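Local coordinates for protein aminotransferase (Psychrobacter arcticus 273-4, PDB 3IF2) that probably transfers amino groups between amino acids and keto acids with the help of pyridoxal 5'-phosphate, perhaps acting as a valine-pyruvate transaminase, at residues 22-27 and 381-386; 33-38 and 430-435; 50-55 and 313-318; 86-91 and 282-287. All blocks are in the same frame, centred on the assembly; numbering follows the deposited sequence.

Contact 1 (22-27 and 381-386)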
loop_
_atom_site.group_PDB
_atom_site.type_symbol
_atom_site.label_atom_id
_atom_site.label_comp_id
_atom_site.label_asym_id
_atom_site.label_seq_id
_atom_site.Cartn_x
_atom_site.Cartn_y
_atom_site.Cartn_z
ATOM N N ASP A 22 -9.507 13.640 11.870
ATOM C CA ASP A 22 -10.446 14.474 11.101
ATOM C C ASP A 22 -10.228 15.964 11.389
ATOM O O ASP A 22 -10.151 16.762 10.453
ATOM C CB ASP A 22 -11.923 14.093 11.371
ATOM C CG ASP A 22 -12.320 12.735 10.773
ATOM O OD1 ASP A 22 -11.736 12.288 9.761
ATOM O OD2 ASP A 22 -13.243 12.108 11.321
ATOM N N ASP A 23 -10.115 16.326 12.667
ATOM C CA ASP A 23 -9.845 17.724 13.069
ATOM C C ASP A 23 -8.505 18.254 12.523
ATOM O O ASP A 23 -8.413 19.412 12.114
ATOM C CB ASP A 23 -9.882 17.869 14.593
ATOM C CG ASP A 23 -11.266 17.657 15.180
ATOM O OD1 ASP A 23 -12.240 17.440 14.434
ATOM O OD2 ASP A 23 -11.389 17.709 16.412
ATOM N N LEU A 24 -7.492 17.396 12.523
ATOM C CA LEU A 24 -6.168 17.732 11.974
ATOM C C LEU A 24 -6.207 17.845 10.418
ATOM O O LEU A 24 -5.508 18.692 9.831
ATOM C CB LEU A 24 -5.069 16.761 12.493
ATOM C CG LEU A 24 -4.433 17.021 13.896
ATOM C CD1 LEU A 24 -5.439 17.310 15.017
ATOM C CD2 LEU A 24 -3.440 15.873 14.299
ATOM N N GLY A 25 -7.019 17.005 9.768
ATOM C CA GLY A 25 -7.224 17.065 8.312
ATOM C C GLY A 25 -8.065 18.266 7.896
ATOM O O GLY A 25 -7.807 18.860 6.847
ATOM N N ASP A 26 -9.069 18.613 8.709
ATOM C CA ASP A 26 -9.960 19.754 8.445
ATOM C C ASP A 26 -9.219 21.098 8.538
ATOM O O ASP A 26 -9.368 21.943 7.636
ATOM C CB ASP A 26 -11.194 19.755 9.386
ATOM C CG ASP A 26 -12.221 18.628 9.075
ATOM O OD1 ASP A 26 -12.111 17.912 8.056
ATOM O OD2 ASP A 26 -13.169 18.464 9.877
ATOM N N ALA A 27 -8.432 21.275 9.612
ATOM C CA ALA A 27 -7.608 22.489 9.858
ATOM C C ALA A 27 -6.686 22.839 8.685
ATOM O O ALA A 27 -6.595 24.014 8.315
ATOM C CB ALA A 27 -6.783 22.330 11.122
ATOM N N ASP A 381 -8.818 18.203 26.945
ATOM C CA ASP A 381 -9.577 19.439 27.148
ATOM C C ASP A 381 -8.716 20.640 26.722
ATOM O O ASP A 381 -9.223 21.565 26.080
ATOM C CB ASP A 381 -10.006 19.555 28.616
ATOM C CG ASP A 381 -11.341 20.252 28.789
ATOM O OD1 ASP A 381 -11.561 21.332 28.175
ATOM O OD2 ASP A 381 -12.162 19.708 29.568
ATOM N N LEU A 382 -7.428 20.625 27.089
ATOM C CA LEU A 382 -6.463 21.642 26.639
ATOM C C LEU A 382 -6.433 21.695 25.106
ATOM O O LEU A 382 -6.495 22.765 24.535
ATOM C CB LEU A 382 -5.051 21.364 27.177
ATOM C CG LEU A 382 -3.912 22.329 26.827
ATOM C CD1 LEU A 382 -4.317 23.732 27.207
ATOM C CD2 LEU A 382 -2.594 21.916 27.511
ATOM N N TYR A 383 -6.359 20.535 24.465
ATOM C CA TYR A 383 -6.398 20.429 22.992
ATOM C C TYR A 383 -7.603 21.152 22.369
ATOM O O TYR A 383 -7.444 21.860 21.382
ATOM C CB TYR A 383 -6.350 18.957 22.550
ATOM C CG TYR A 383 -6.855 18.691 21.154
ATOM C CD1 TYR A 383 -6.023 18.848 20.043
ATOM C CD2 TYR A 383 -8.177 18.266 20.937
ATOM C CE1 TYR A 383 -6.501 18.601 18.736
ATOM C CE2 TYR A 383 -8.663 18.018 19.640
ATOM C CZ TYR A 383 -7.821 18.195 18.553
ATOM O OH TYR A 383 -8.307 17.954 17.304
ATOM N N GLU A 384 -8.787 20.972 22.961
ATOM C CA GLU A 384 -10.027 21.610 22.476
ATOM C C GLU A 384 -9.965 23.126 22.609
ATOM O O GLU A 384 -10.387 23.842 21.705
ATOM C CB GLU A 384 -11.276 21.078 23.215
ATOM C CG GLU A 384 -11.591 19.584 23.002
ATOM C CD GLU A 384 -12.039 19.200 21.583
ATOM O OE1 GLU A 384 -12.586 20.065 20.859
ATOM O OE2 GLU A 384 -11.861 18.010 21.207
ATOM N N ARG A 385 -9.445 23.604 23.737
ATOM C CA ARG A 385 -9.325 25.051 23.992
ATOM C C ARG A 385 -8.339 25.728 23.053
ATOM O O ARG A 385 -8.627 26.812 22.539
ATOM C CB ARG A 385 -8.934 25.325 25.440
ATOM C CG ARG A 385 -10.056 25.028 26.416
ATOM C CD ARG A 385 -9.514 24.903 27.817
ATOM N NE ARG A 385 -10.533 24.384 28.728
ATOM C CZ ARG A 385 -11.084 25.017 29.769
ATOM N NH1 ARG A 385 -10.709 26.246 30.154
ATOM N NH2 ARG A 385 -12.007 24.363 30.476
ATOM N N LEU A 386 -7.187 25.086 22.848
ATOM C CA LEU A 386 -6.166 25.565 21.901
ATOM C C LEU A 386 -6.707 25.540 20.458
ATOM O O LEU A 386 -6.486 26.502 19.711
ATOM C CB LEU A 386 -4.870 24.749 22.015
ATOM C CG LEU A 386 -4.107 24.787 23.338
ATOM C CD1 LEU A 386 -3.037 23.710 23.367
ATOM C CD2 LEU A 386 -3.512 26.159 23.583
#
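D23 OD2 is the polar atom on which this meeting of two helices turns: Y383 OH donates a hydrogen bond to it at 3.2 Å, and K387 NZ, just past segment 381-386, adds a long and weak ion pair. The tyrosine comes in on the anti lone pair, the one turned away from OD1, with the phenol ring and the carboxylate only 7° from coplanar. The same hydroxyl lies close against the aspartate's methylene, Y383 OH standing 3.1 Å from D23 CB. Because CG of Y383 is anti to the backbone N (chi1 160°), the ring spans the gap between segments whose nearest CA atoms, in D23 and E384, are still 10.2 Å apart. L24 lends the apolar share, its CD1 sitting at the ring edge, 4.1 Å from Y383 CE1. A phenylalanine in place of Y383 would probably leave D23 OD2 without its tyrosine donor, the weak pair to K387 being a poor substitute. The contact joins an N-terminal helix, 16-29, to helix 379-388 from the C-terminal part of the chain, consistent with the small domain of a fold type I aminotransferase; the Y383 side chain also touches I393, while L382 and L386 pack on V436 of helix 423-441.

Contact 2 (33-38 and 430-435)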
loop_
_atom_site.group_PDB
_atom_site.type_symbol
_atom_site.label_atom_id
_atom_site.label_comp_id
_atom_site.label_asym_id
_atom_site.label_seq_id
_atom_site.Cartn_x
_atom_site.Cartn_y
_atom_site.Cartn_z
ATOM N N PRO A 33 -6.626 30.165 8.861
ATOM C CA PRO A 33 -5.239 29.757 9.098
ATOM C C PRO A 33 -5.066 29.257 10.539
ATOM O O PRO A 33 -5.863 29.608 11.416
ATOM C CB PRO A 33 -4.444 31.037 8.824
ATOM C CG PRO A 33 -5.379 32.150 9.063
ATOM C CD PRO A 33 -6.786 31.631 8.978
ATOM N N VAL A 34 -4.048 28.429 10.760
ATOM C CA VAL A 34 -3.773 27.833 12.077
ATOM C C VAL A 34 -2.286 27.714 12.377
ATOM O O VAL A 34 -1.473 27.672 11.450
ATOM C CB VAL A 34 -4.370 26.387 12.166
ATOM C CG1 VAL A 34 -5.893 26.434 12.134
ATOM C CG2 VAL A 34 -3.805 25.495 11.036
ATOM N N ASN A 35 -1.958 27.654 13.671
ATOM C CA ASN A 35 -0.604 27.384 14.147
ATOM C C ASN A 35 -0.575 25.862 14.216
ATOM O O ASN A 35 -1.009 25.279 15.201
ATOM C CB ASN A 35 -0.329 28.012 15.524
ATOM C CG ASN A 35 -0.481 29.528 15.538
ATOM O OD1 ASN A 35 -0.287 30.200 14.527
ATOM N ND2 ASN A 35 -0.808 30.072 16.702
HETATM N N MSE A 36 -0.100 25.220 13.153
HETATM C CA MSE A 36 -0.120 23.752 13.030
HETATM C C MSE A 36 1.116 23.091 13.667
HETATM O O MSE A 36 2.157 22.957 13.028
HETATM C CB MSE A 36 -0.298 23.362 11.541
HETATM C CG MSE A 36 -0.258 21.843 11.197
HETATM SE SE MSE A 36 -1.404 20.741 12.344
HETATM C CE MSE A 36 -1.138 19.053 11.398
ATOM N N LEU A 37 0.987 22.703 14.939
ATOM C CA LEU A 37 2.035 21.982 15.704
ATOM C C LEU A 37 1.663 20.526 16.003
ATOM O O LEU A 37 2.365 19.865 16.758
ATOM C CB LEU A 37 2.326 22.723 17.029
ATOM C CG LEU A 37 2.800 24.168 16.918
ATOM C CD1 LEU A 37 2.970 24.773 18.315
ATOM C CD2 LEU A 37 4.104 24.235 16.099
ATOM N N GLY A 38 0.577 20.031 15.399
ATOM C CA GLY A 38 0.068 18.652 15.593
ATOM C C GLY A 38 0.420 17.569 14.575
ATOM O O GLY A 38 0.160 16.374 14.821
ATOM N N ILE A 430 3.506 28.553 20.757
ATOM C CA ILE A 430 3.988 28.502 22.143
ATOM C C ILE A 430 3.470 29.710 22.950
ATOM O O ILE A 430 3.147 29.546 24.130
ATOM C CB ILE A 430 5.521 28.351 22.220
ATOM C CG1 ILE A 430 5.926 26.981 21.697
ATOM C CG2 ILE A 430 6.037 28.489 23.656
ATOM C CD1 ILE A 430 7.398 26.841 21.500
ATOM N N LYS A 431 3.362 30.890 22.320
ATOM C CA LYS A 431 2.790 32.087 22.981
ATOM C C LYS A 431 1.362 31.788 23.496
ATOM O O LYS A 431 1.068 32.061 24.656
ATOM C CB LYS A 431 2.780 33.317 22.039
ATOM C CG LYS A 431 2.354 34.671 22.670
ATOM C CD LYS A 431 2.279 35.766 21.587
ATOM C CE LYS A 431 1.921 37.145 22.128
ATOM N NZ LYS A 431 0.602 37.158 22.833
ATOM N N VAL A 432 0.526 31.190 22.635
ATOM C CA VAL A 432 -0.869 30.826 22.968
ATOM C C VAL A 432 -0.898 29.697 24.005
ATOM O O VAL A 432 -1.671 29.772 24.959
ATOM C CB VAL A 432 -1.714 30.432 21.702
ATOM C CG1 VAL A 432 -3.161 30.084 22.084
ATOM C CG2 VAL A 432 -1.708 31.566 20.679
ATOM N N ILE A 433 -0.065 28.671 23.816
ATOM C CA ILE A 433 0.089 27.577 24.800
ATOM C C ILE A 433 0.464 28.140 26.172
ATOM O O ILE A 433 -0.088 27.714 27.182
ATOM C CB ILE A 433 1.150 26.530 24.375
ATOM C CG1 ILE A 433 0.644 25.696 23.184
ATOM C CG2 ILE A 433 1.496 25.577 25.538
ATOM C CD1 ILE A 433 1.715 24.871 22.490
ATOM N N GLY A 434 1.362 29.122 26.199
ATOM C CA GLY A 434 1.769 29.748 27.441
ATOM C C GLY A 434 0.648 30.509 28.128
ATOM O O GLY A 434 0.437 30.348 29.334
ATOM N N GLU A 435 -0.077 31.327 27.364
ATOM C CA GLU A 435 -1.171 32.140 27.906
ATOM C C GLU A 435 -2.274 31.259 28.483
ATOM O O GLU A 435 -2.623 31.412 29.654
ATOM C CB GLU A 435 -1.718 33.127 26.857
ATOM C CG GLU A 435 -0.765 34.322 26.607
ATOM C CD GLU A 435 -1.093 35.141 25.360
ATOM O OE1 GLU A 435 -1.474 34.547 24.321
ATOM O OE2 GLU A 435 -0.925 36.385 25.402
#
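Segments 33-38 and 430-435 keep their backbones well apart, their nearest CA atoms being those of N35 and I430 at 9.3 Å, so that between these two segments side chains alone bridge the space. Two slender contacts do so, with no hydrogen bond between the segments. In the first, L37 and I433 meet methyl to methyl, L37 CD1 lying 4.4 Å from I433 CD1. Both chains are extended at their second torsion (chi2 177° in L37, 167° in I433), which places each CD1 at the far end of its side chain and lets them touch tip to tip. In the second, N35 brings its amide nitrogen alongside a valine branch, with N35 ND2 4.3 Å from V432 CG2. This is van der Waals contact; the polar need of ND2 is met by T391 OG1, so the amide is tied to its own sheet while its flank rests near the helix. On the helix's exposed side K431 NZ and E435 OE2 form a salt bridge one turn apart, weak as a hydrogen bond. Away from the cofactor site, the contact joins the N-terminal strand 35-36, which runs parallel to strand 391-392 with N35 and L37 both bonded through their backbones to L392, to the C-terminal helix 423-441. L37 also packs on T425 and L426 of that helix, and I430 is turned from strand 35-36 to L347 and L348 of helix 324-351.

Contact 3 (50-55 and 313-318)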
loop_
_atom_site.group_PDB
_atom_site.type_symbol
_atom_site.label_atom_id
_atom_site.label_comp_id
_atom_site.label_asym_id
_atom_site.label_seq_id
_atom_site.Cartn_x
_atom_site.Cartn_y
_atom_site.Cartn_z
ATOM N N GLU A 50 17.372 20.278 -2.670
ATOM C CA GLU A 50 18.340 20.507 -3.744
ATOM C C GLU A 50 18.977 19.192 -4.194
ATOM O O GLU A 50 19.102 18.966 -5.409
ATOM C CB GLU A 50 19.420 21.509 -3.313
ATOM C CG GLU A 50 18.936 22.943 -3.392
ATOM C CD GLU A 50 19.621 23.905 -2.434
ATOM O OE1 GLU A 50 20.653 23.566 -1.798
ATOM O OE2 GLU A 50 19.081 25.030 -2.314
ATOM N N LEU A 51 19.391 18.350 -3.233
ATOM C CA LEU A 51 19.978 17.041 -3.572
ATOM C C LEU A 51 18.951 16.116 -4.253
ATOM O O LEU A 51 19.275 15.429 -5.228
ATOM C CB LEU A 51 20.580 16.354 -2.350
ATOM C CG LEU A 51 21.160 14.929 -2.509
ATOM C CD1 LEU A 51 22.129 14.783 -3.701
ATOM C CD2 LEU A 51 21.821 14.523 -1.202
ATOM N N PHE A 52 17.732 16.104 -3.712
ATOM C CA PHE A 52 16.644 15.357 -4.298
ATOM C C PHE A 52 16.327 15.812 -5.721
ATOM O O PHE A 52 16.164 14.958 -6.595
ATOM C CB PHE A 52 15.363 15.394 -3.428
ATOM C CG PHE A 52 15.454 14.620 -2.104
ATOM C CD1 PHE A 52 16.330 13.521 -1.908
ATOM C CD2 PHE A 52 14.554 14.922 -1.090
ATOM C CE1 PHE A 52 16.364 12.831 -0.697
ATOM C CE2 PHE A 52 14.579 14.210 0.122
ATOM C CZ PHE A 52 15.490 13.161 0.310
ATOM N N LEU A 53 16.259 17.124 -5.953
ATOM C CA LEU A 53 15.956 17.657 -7.297
ATOM C C LEU A 53 17.023 17.271 -8.304
ATOM O O LEU A 53 16.704 16.883 -9.422
ATOM C CB LEU A 53 15.773 19.192 -7.288
ATOM C CG LEU A 53 15.215 19.847 -8.552
ATOM C CD1 LEU A 53 13.994 19.074 -9.126
ATOM C CD2 LEU A 53 14.896 21.299 -8.287
ATOM N N GLU A 54 18.284 17.351 -7.886
ATOM C CA GLU A 54 19.432 16.922 -8.706
ATOM C C GLU A 54 19.318 15.447 -9.084
ATOM O O GLU A 54 19.497 15.088 -10.246
ATOM C CB GLU A 54 20.750 17.192 -7.961
ATOM C CG GLU A 54 22.025 16.539 -8.513
ATOM C CD GLU A 54 23.191 16.797 -7.587
ATOM O OE1 GLU A 54 23.563 17.981 -7.432
ATOM O OE2 GLU A 54 23.718 15.825 -6.999
ATOM N N THR A 55 19.046 14.610 -8.094
ATOM C CA THR A 55 18.907 13.167 -8.333
ATOM C C THR A 55 17.756 12.887 -9.328
ATOM O O THR A 55 17.947 12.157 -10.290
ATOM C CB THR A 55 18.717 12.381 -7.025
ATOM O OG1 THR A 55 19.757 12.737 -6.101
ATOM C CG2 THR A 55 18.767 10.907 -7.283
ATOM N N ALA A 313 12.419 4.323 -3.960
ATOM C CA ALA A 313 13.574 3.463 -4.243
ATOM C C ALA A 313 14.451 4.050 -5.357
ATOM O O ALA A 313 15.660 4.075 -5.240
ATOM C CB ALA A 313 13.104 2.043 -4.644
ATOM N N ALA A 314 13.818 4.526 -6.424
ATOM C CA ALA A 314 14.530 5.081 -7.575
ATOM C C ALA A 314 15.387 6.284 -7.175
ATOM O O ALA A 314 16.550 6.350 -7.560
ATOM C CB ALA A 314 13.569 5.421 -8.700
ATOM N N ILE A 315 14.832 7.200 -6.380
ATOM C CA ILE A 315 15.598 8.361 -5.901
ATOM C C ILE A 315 16.724 7.930 -4.964
ATOM O O ILE A 315 17.865 8.371 -5.136
ATOM C CB ILE A 315 14.730 9.458 -5.155
ATOM C CG1 ILE A 315 14.179 10.515 -6.097
ATOM C CG2 ILE A 315 15.593 10.305 -4.201
ATOM C CD1 ILE A 315 13.439 9.998 -7.181
ATOM N N ALA A 316 16.389 7.081 -3.996
ATOM C CA ALA A 316 17.305 6.722 -2.911
ATOM C C ALA A 316 18.441 5.793 -3.284
ATOM O O ALA A 316 19.498 5.850 -2.637
ATOM C CB ALA A 316 16.523 6.153 -1.732
ATOM N N THR A 317 18.245 4.970 -4.321
ATOM C CA THR A 317 19.254 3.977 -4.762
ATOM C C THR A 317 20.671 4.563 -4.954
ATOM O O THR A 317 21.587 4.079 -4.306
ATOM C CB THR A 317 18.762 3.159 -6.002
ATOM O OG1 THR A 317 17.632 2.369 -5.615
ATOM C CG2 THR A 317 19.844 2.242 -6.576
ATOM N N PRO A 318 20.840 5.616 -5.796
ATOM C CA PRO A 318 22.169 6.190 -5.962
ATOM C C PRO A 318 22.725 6.872 -4.714
ATOM O O PRO A 318 23.934 6.838 -4.519
ATOM C CB PRO A 318 21.993 7.195 -7.122
ATOM C CG PRO A 318 20.549 7.491 -7.159
ATOM C CD PRO A 318 19.902 6.190 -6.777
#
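A steep helix-helix crossing, buried near the subunit interface, joins F52 and T55 of helix 46-60 to I315 and P318 of helix 311-321. The two short axes approach to 10.0 Å and make an angle of 103°, so the helices touch over a small patch rather than along their lengths. T55 stands at its centre. Its CG2 lies against a carbonyl oxygen, 3.4 Å from I315 O, and also meets the proline ring, T55 CG2 to P318 CG being 3.9 Å. One turn earlier, F52 meets I315 at about a right angle, with F52 CD1 4.0 Å from I315 CG2; the same phenylalanine packs on I73 of the second subunit. The first torsion of T55 (chi1 -52°) sets OG1 beside the backbone N, where it bonds to L51 O at 2.9 Å, and swings the methyl outward to the other helix. L51 O is therefore gripped by both T55 N and T55 OG1, from opposite faces of its plane. With a serine in place of T55 that methyl is gone, which would probably open a gap between helix 46-60 and both I315 O and the P318 ring. T317 repeats the pattern, its OG1 bonding to A313 O, and at P318 the helix is kinked. Each hydroxyl is thus spent within its own helix, and the interface is held by van der Waals contacts, one of them a methyl against a carbonyl oxygen, with no hydrogen bond across it.

Contact 4 (86-91 and 282-287). With PLP (pyridoxal-5'-phosphate), chain C.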
loop_
_atom_site.group_PDB
_atom_site.type_symbol
_atom_site.label_atom_id
_atom_site.label_comp_id
_atom_site.label_asym_id
_atom_site.label_seq_id
_atom_site.Cartn_x
_atom_site.Cartn_y
_atom_site.Cartn_z
ATOM N N SER A 86 14.476 -4.505 -6.915
ATOM C CA SER A 86 15.746 -5.277 -6.828
ATOM C C SER A 86 17.007 -4.420 -6.633
ATOM O O SER A 86 17.791 -4.708 -5.729
ATOM C CB SER A 86 15.973 -6.114 -8.087
ATOM O OG SER A 86 14.867 -6.961 -8.323
ATOM N N ALA A 87 17.177 -3.390 -7.470
ATOM C CA ALA A 87 18.361 -2.526 -7.446
ATOM C C ALA A 87 18.531 -1.833 -6.086
ATOM O O ALA A 87 19.642 -1.796 -5.536
ATOM C CB ALA A 87 18.340 -1.483 -8.617
ATOM N N PHE A 88 17.423 -1.325 -5.551
ATOM C CA PHE A 88 17.416 -0.672 -4.224
ATOM C C PHE A 88 17.789 -1.655 -3.089
ATOM O O PHE A 88 18.585 -1.302 -2.212
ATOM C CB PHE A 88 16.055 0.010 -3.960
ATOM C CG PHE A 88 16.013 0.883 -2.720
ATOM C CD1 PHE A 88 17.006 1.853 -2.474
ATOM C CD2 PHE A 88 14.925 0.821 -1.857
ATOM C CE1 PHE A 88 16.939 2.694 -1.376
ATOM C CE2 PHE A 88 14.831 1.652 -0.761
ATOM C CZ PHE A 88 15.839 2.598 -0.500
ATOM N N ILE A 89 17.237 -2.874 -3.127
ATOM C CA ILE A 89 17.590 -3.907 -2.147
ATOM C C ILE A 89 19.095 -4.246 -2.215
ATOM O O ILE A 89 19.731 -4.329 -1.167
ATOM C CB ILE A 89 16.695 -5.218 -2.283
ATOM C CG1 ILE A 89 15.266 -4.946 -1.767
ATOM C CG2 ILE A 89 17.328 -6.435 -1.547
ATOM C CD1 ILE A 89 14.278 -6.019 -2.154
ATOM N N ASP A 90 19.644 -4.435 -3.421
ATOM C CA ASP A 90 21.090 -4.741 -3.585
ATOM C C ASP A 90 21.960 -3.610 -3.033
ATOM O O ASP A 90 22.946 -3.880 -2.349
ATOM C CB ASP A 90 21.494 -5.018 -5.048
ATOM C CG ASP A 90 20.893 -6.291 -5.613
ATOM O OD1 ASP A 90 20.713 -7.306 -4.893
ATOM O OD2 ASP A 90 20.621 -6.279 -6.829
ATOM N N ALA A 91 21.579 -2.362 -3.322
ATOM C CA ALA A 91 22.273 -1.177 -2.789
ATOM C C ALA A 91 22.261 -1.179 -1.247
ATOM O O ALA A 91 23.304 -0.972 -0.613
ATOM C CB ALA A 91 21.636 0.095 -3.319
HETATM N N MSE A 282 6.381 9.513 -1.190
HETATM C CA MSE A 282 6.747 8.319 -1.951
HETATM C C MSE A 282 6.355 6.989 -1.300
HETATM O O MSE A 282 6.321 5.981 -2.007
HETATM C CB MSE A 282 8.252 8.293 -2.179
HETATM C CG MSE A 282 8.848 9.501 -2.889
HETATM SE SE MSE A 282 8.103 9.793 -4.644
HETATM C CE MSE A 282 9.818 10.382 -5.358
ATOM N N ARG A 283 6.122 6.961 0.019
ATOM C CA ARG A 283 5.683 5.765 0.740
ATOM C C ARG A 283 6.625 4.582 0.591
ATOM O O ARG A 283 6.250 3.575 0.004
ATOM C CB ARG A 283 4.239 5.355 0.329
ATOM C CG ARG A 283 3.169 6.459 0.237
ATOM C CD ARG A 283 2.575 6.940 1.562
ATOM N NE ARG A 283 3.613 7.264 2.478
ATOM C CZ ARG A 283 3.906 6.679 3.638
ATOM N NH1 ARG A 283 3.136 5.774 4.270
ATOM N NH2 ARG A 283 5.006 7.121 4.215
ATOM N N THR A 284 7.839 4.701 1.136
ATOM C CA THR A 284 8.836 3.600 1.098
ATOM C C THR A 284 9.280 3.198 2.498
ATOM O O THR A 284 9.921 3.997 3.197
ATOM C CB THR A 284 10.092 3.981 0.302
ATOM O OG1 THR A 284 9.691 4.547 -0.945
ATOM C CG2 THR A 284 10.985 2.748 0.078
ATOM N N GLY A 285 8.911 1.976 2.893
ATOM C CA GLY A 285 9.345 1.355 4.144
ATOM C C GLY A 285 10.376 0.286 3.795
ATOM O O GLY A 285 10.286 -0.317 2.729
ATOM N N ILE A 286 11.343 0.060 4.683
ATOM C CA ILE A 286 12.401 -0.926 4.484
ATOM C C ILE A 286 12.400 -1.865 5.689
ATOM O O ILE A 286 12.417 -1.377 6.812
ATOM C CB ILE A 286 13.802 -0.251 4.413
ATOM C CG1 ILE A 286 13.849 0.891 3.369
ATOM C CG2 ILE A 286 14.906 -1.302 4.156
ATOM C CD1 ILE A 286 15.133 1.795 3.445
ATOM N N ILE A 287 12.402 -3.188 5.464
ATOM C CA ILE A 287 12.455 -4.189 6.536
ATOM C C ILE A 287 13.725 -5.033 6.373
ATOM O O ILE A 287 13.940 -5.589 5.307
ATOM C CB ILE A 287 11.207 -5.160 6.545
ATOM C CG1 ILE A 287 9.897 -4.411 6.808
ATOM C CG2 ILE A 287 11.351 -6.205 7.635
ATOM C CD1 ILE A 287 8.608 -5.287 6.703
HETATM N N1 PLP C . 7.383 5.149 12.944
HETATM C C2 PLP C . 7.266 6.298 13.696
HETATM C C2A PLP C . 7.908 6.313 15.047
HETATM C C3 PLP C . 6.571 7.412 13.173
HETATM O O3 PLP C . 6.434 8.575 13.884
HETATM C C4 PLP C . 5.976 7.333 11.892
HETATM C C4A PLP C . 5.014 8.449 11.500
HETATM O O4A PLP C . 5.083 9.008 10.398
HETATM C C5 PLP C . 6.110 6.122 11.135
HETATM C C6 PLP C . 6.826 5.049 11.699
HETATM C C5A PLP C . 5.468 5.911 9.749
HETATM O O4P PLP C . 6.272 6.350 8.674
HETATM P P PLP C . 5.926 5.933 7.164
HETATM O O1P PLP C . 4.746 5.036 6.877
HETATM O O2P PLP C . 7.178 5.229 6.764
HETATM O O3P PLP C . 5.722 7.212 6.452
#
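F88 packs on T284 and I286 where helix 86-100 lies against the central sheet of the large domain, in the fold type I architecture of class I and II aminotransferases. Strand 285-288 is the antiparallel member there, running between strands 109-112 and 268-273. The close part of the contact is this one ring: F88 CE2 is 4.1 Å from T284 CG2, and F88 CZ is 4.1 Å from I286 CD1. T284 and I286 both point toward the helix, whereas at G285 a side chain would face the other way. With CG anti to the backbone N (chi1 -171°), the F88 ring reaches in between the strand and A313, A316 and T317 of helix 311-321. The outer side of the helix is the loose one: S86, A87 and D90 lie at the surface and take no part in the contact. R283 belongs to the cofactor pocket, its chain bent at chi2 and chi3 so that the guanidinium turns an edge to the PLP phosphate. NH2 approaches O3P at a distance too short to be trusted, but the other bond is sound: R283 NH1, also bonded to N305 O of the second subunit, donates to PLP O1P at 3.2 Å with an angle of 158°.

In the fold
The four contacts fall into two touching pairs set well apart. Contacts 1 and 2 have centres about 11 Å apart and share packing: L386 CD2 lies 4.1 Å from I433 CA, and L24 CD2 3.7 Å from G38 O. Contacts 3 and 4, about 13 Å apart between centres, meet through F88, whose CE1 is 3.5 Å from A316 CB; both also touch the second subunit. Between the pairs the centres lie 34 to 37 Å apart. Only contact 4 reaches PLP directly, through R283; the side chains of L24 and F52 stay about 12 and 13 Å from it.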